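Local structure of MGS-M5 (Unidentified, 4Q3N) at residues Tyr232-Gly235 / Met236-Arg240. The protein probably catalyses the NAD-dependent interconversion of L-lactate and pyruvate, as a four-chain lactate dehydrogenase with a Rossmann-fold nucleotide-binding domain. Sequence-based numbering, arbitrary orientation. Where two conformers were deposited one is given.
Sequences YGIG and MALVR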
loop_
_atom_site.group_PDB
_atom_site.type_symbol
_atom_site.label_atom_id
_atom_site.label_comp_id
_atom_site.label_asym_id
_atom_site.label_seq_id
_atom_site.Cartn_x
_atom_site.Cartn_y
_atom_site.Cartn_z
ATOM N N TYR A 232 -18.038 7.163 8.453
ATOM C CA TYR A 232 -16.792 6.447 8.136
ATOM C C TYR A 232 -17.056 5.244 7.220
ATOM O O TYR A 232 -16.327 4.974 6.231
ATOM C CB TYR A 232 -16.085 6.018 9.437
ATOM C CG TYR A 232 -15.553 7.215 10.232
ATOM C CD1 TYR A 232 -14.846 8.223 9.592
ATOM C CD2 TYR A 232 -15.769 7.317 11.607
ATOM C CE1 TYR A 232 -14.358 9.317 10.300
ATOM C CE2 TYR A 232 -15.288 8.398 12.327
ATOM C CZ TYR A 232 -14.593 9.399 11.661
ATOM O OH TYR A 232 -14.151 10.502 12.357
ATOM N N GLY A 233 -18.116 4.514 7.512
ATOM C CA GLY A 233 -18.479 3.373 6.669
ATOM C C GLY A 233 -18.718 3.745 5.213
ATOM O O GLY A 233 -18.072 3.195 4.310
ATOM N N ILE A 234 -19.606 4.697 4.943
ATOM C CA ILE A 234 -19.899 5.057 3.546
ATOM C C ILE A 234 -18.634 5.635 2.887
ATOM O O ILE A 234 -18.383 5.428 1.700
ATOM C CB ILE A 234 -21.081 6.053 3.471
ATOM C CG1 ILE A 234 -21.487 6.324 2.015
ATOM C CG2 ILE A 234 -20.749 7.347 4.209
ATOM C CD1 ILE A 234 -21.954 5.072 1.232
ATOM N N GLY A 235 -17.828 6.352 3.666
ATOM C CA GLY A 235 -16.610 6.901 3.085
ATOM C C GLY A 235 -15.743 5.813 2.444
ATOM O O GLY A 235 -15.229 5.976 1.327
ATOM N N MET A 236 -15.560 4.701 3.137
ATOM C CA MET A 236 -14.719 3.608 2.577
ATOM C C MET A 236 -15.425 2.832 1.452
ATOM O O MET A 236 -14.771 2.321 0.529
ATOM C CB MET A 236 -14.307 2.665 3.711
ATOM C CG MET A 236 -13.250 3.366 4.633
ATOM S SD MET A 236 -12.600 2.317 5.928
ATOM C CE MET A 236 -11.512 1.223 4.919
ATOM N N ALA A 237 -16.766 2.745 1.512
ATOM C CA ALA A 237 -17.530 2.141 0.420
ATOM C C ALA A 237 -17.322 2.988 -0.848
ATOM O O ALA A 237 -17.095 2.443 -1.933
ATOM C CB ALA A 237 -19.073 2.085 0.780
ATOM N N LEU A 238 -17.438 4.326 -0.718
ATOM C CA LEU A 238 -17.252 5.202 -1.882
ATOM C C LEU A 238 -15.808 5.094 -2.450
ATOM O O LEU A 238 -15.589 5.164 -3.681
ATOM C CB LEU A 238 -17.547 6.668 -1.535
ATOM C CG LEU A 238 -19.027 6.948 -1.179
ATOM C CD1 LEU A 238 -19.256 8.352 -0.513
ATOM C CD2 LEU A 238 -19.928 6.752 -2.442
ATOM N N VAL A 239 -14.836 4.970 -1.555
ATOM C CA VAL A 239 -13.458 4.749 -2.023
ATOM C C VAL A 239 -13.378 3.481 -2.857
ATOM O O VAL A 239 -12.761 3.442 -3.950
ATOM C CB VAL A 239 -12.469 4.667 -0.849
ATOM C CG1 VAL A 239 -11.060 4.217 -1.411
ATOM C CG2 VAL A 239 -12.413 6.040 -0.191
ATOM N N ARG A 240 -14.028 2.430 -2.373
ATOM C CA ARG A 240 -13.915 1.145 -3.061
ATOM C C ARG A 240 -14.545 1.201 -4.422
ATOM O O ARG A 240 -14.019 0.615 -5.388
ATOM C CB ARG A 240 -14.573 0.029 -2.255
ATOM C CG ARG A 240 -14.224 -1.385 -2.783
ATOM C CD ARG A 240 -12.651 -1.646 -2.626
ATOM N NE ARG A 240 -12.186 -2.819 -3.366
ATOM C CZ ARG A 240 -11.972 -2.878 -4.681
ATOM N NH1 ARG A 240 -12.258 -1.846 -5.473
ATOM N NH2 ARG A 240 -11.506 -4.006 -5.217
#
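I234 and L238, one turn apart, meet through their side chains in the first two turns of the alpha-helix 232-246, part of the C-terminal domain of the lactate/malate dehydrogenase fold. The apolar contact is made by two branches: in the conformer described, I234 CG1 lies 3.9 Å from L238 CD1, the two chains running at a slant to each other. That conformer has CG1 anti to the I234 N (chi1 -174°) and brings I234 CD1 to 4.2 Å from A237 CB; I234 is also modelled in a second conformer, so this part of the packing is not certain. L238 also packs against Y18 of helix 13-25 and against A119, both in the nucleotide-binding domain, so this side chain bridges the two domains. An alanine here lacks the CG and CD atoms, which would probably leave I234 CG1 without its neighbour one turn on and open a gap towards Y18 and A119.

The backbone supplies the polar part, as regular i to i+4 hydrogen bonds. L238 N to I234 O is the shortest and straightest, 2.8 Å with 169° at the hydrogen. A237 N reaches G233 O at 3.1 Å. M236 N bonds to Y232 O at 3.2 Å and adds a weak second bond to G233 O.

The start of the helix faces the second subunit: D47 of that subunit accepts hydrogen bonds from the N atoms of Y232 and G233, while Y20 of that subunit hydrogen-bonds through its hydroxyl to Y232 O, which therefore has two partners, and meets the Y232 ring.

On the flank facing helix 13-25, V239 packs on A21 and M22; its N donates to G235 O at 3.1 Å, and its CG2 methyl sits 3.2 Å from that same G235 O.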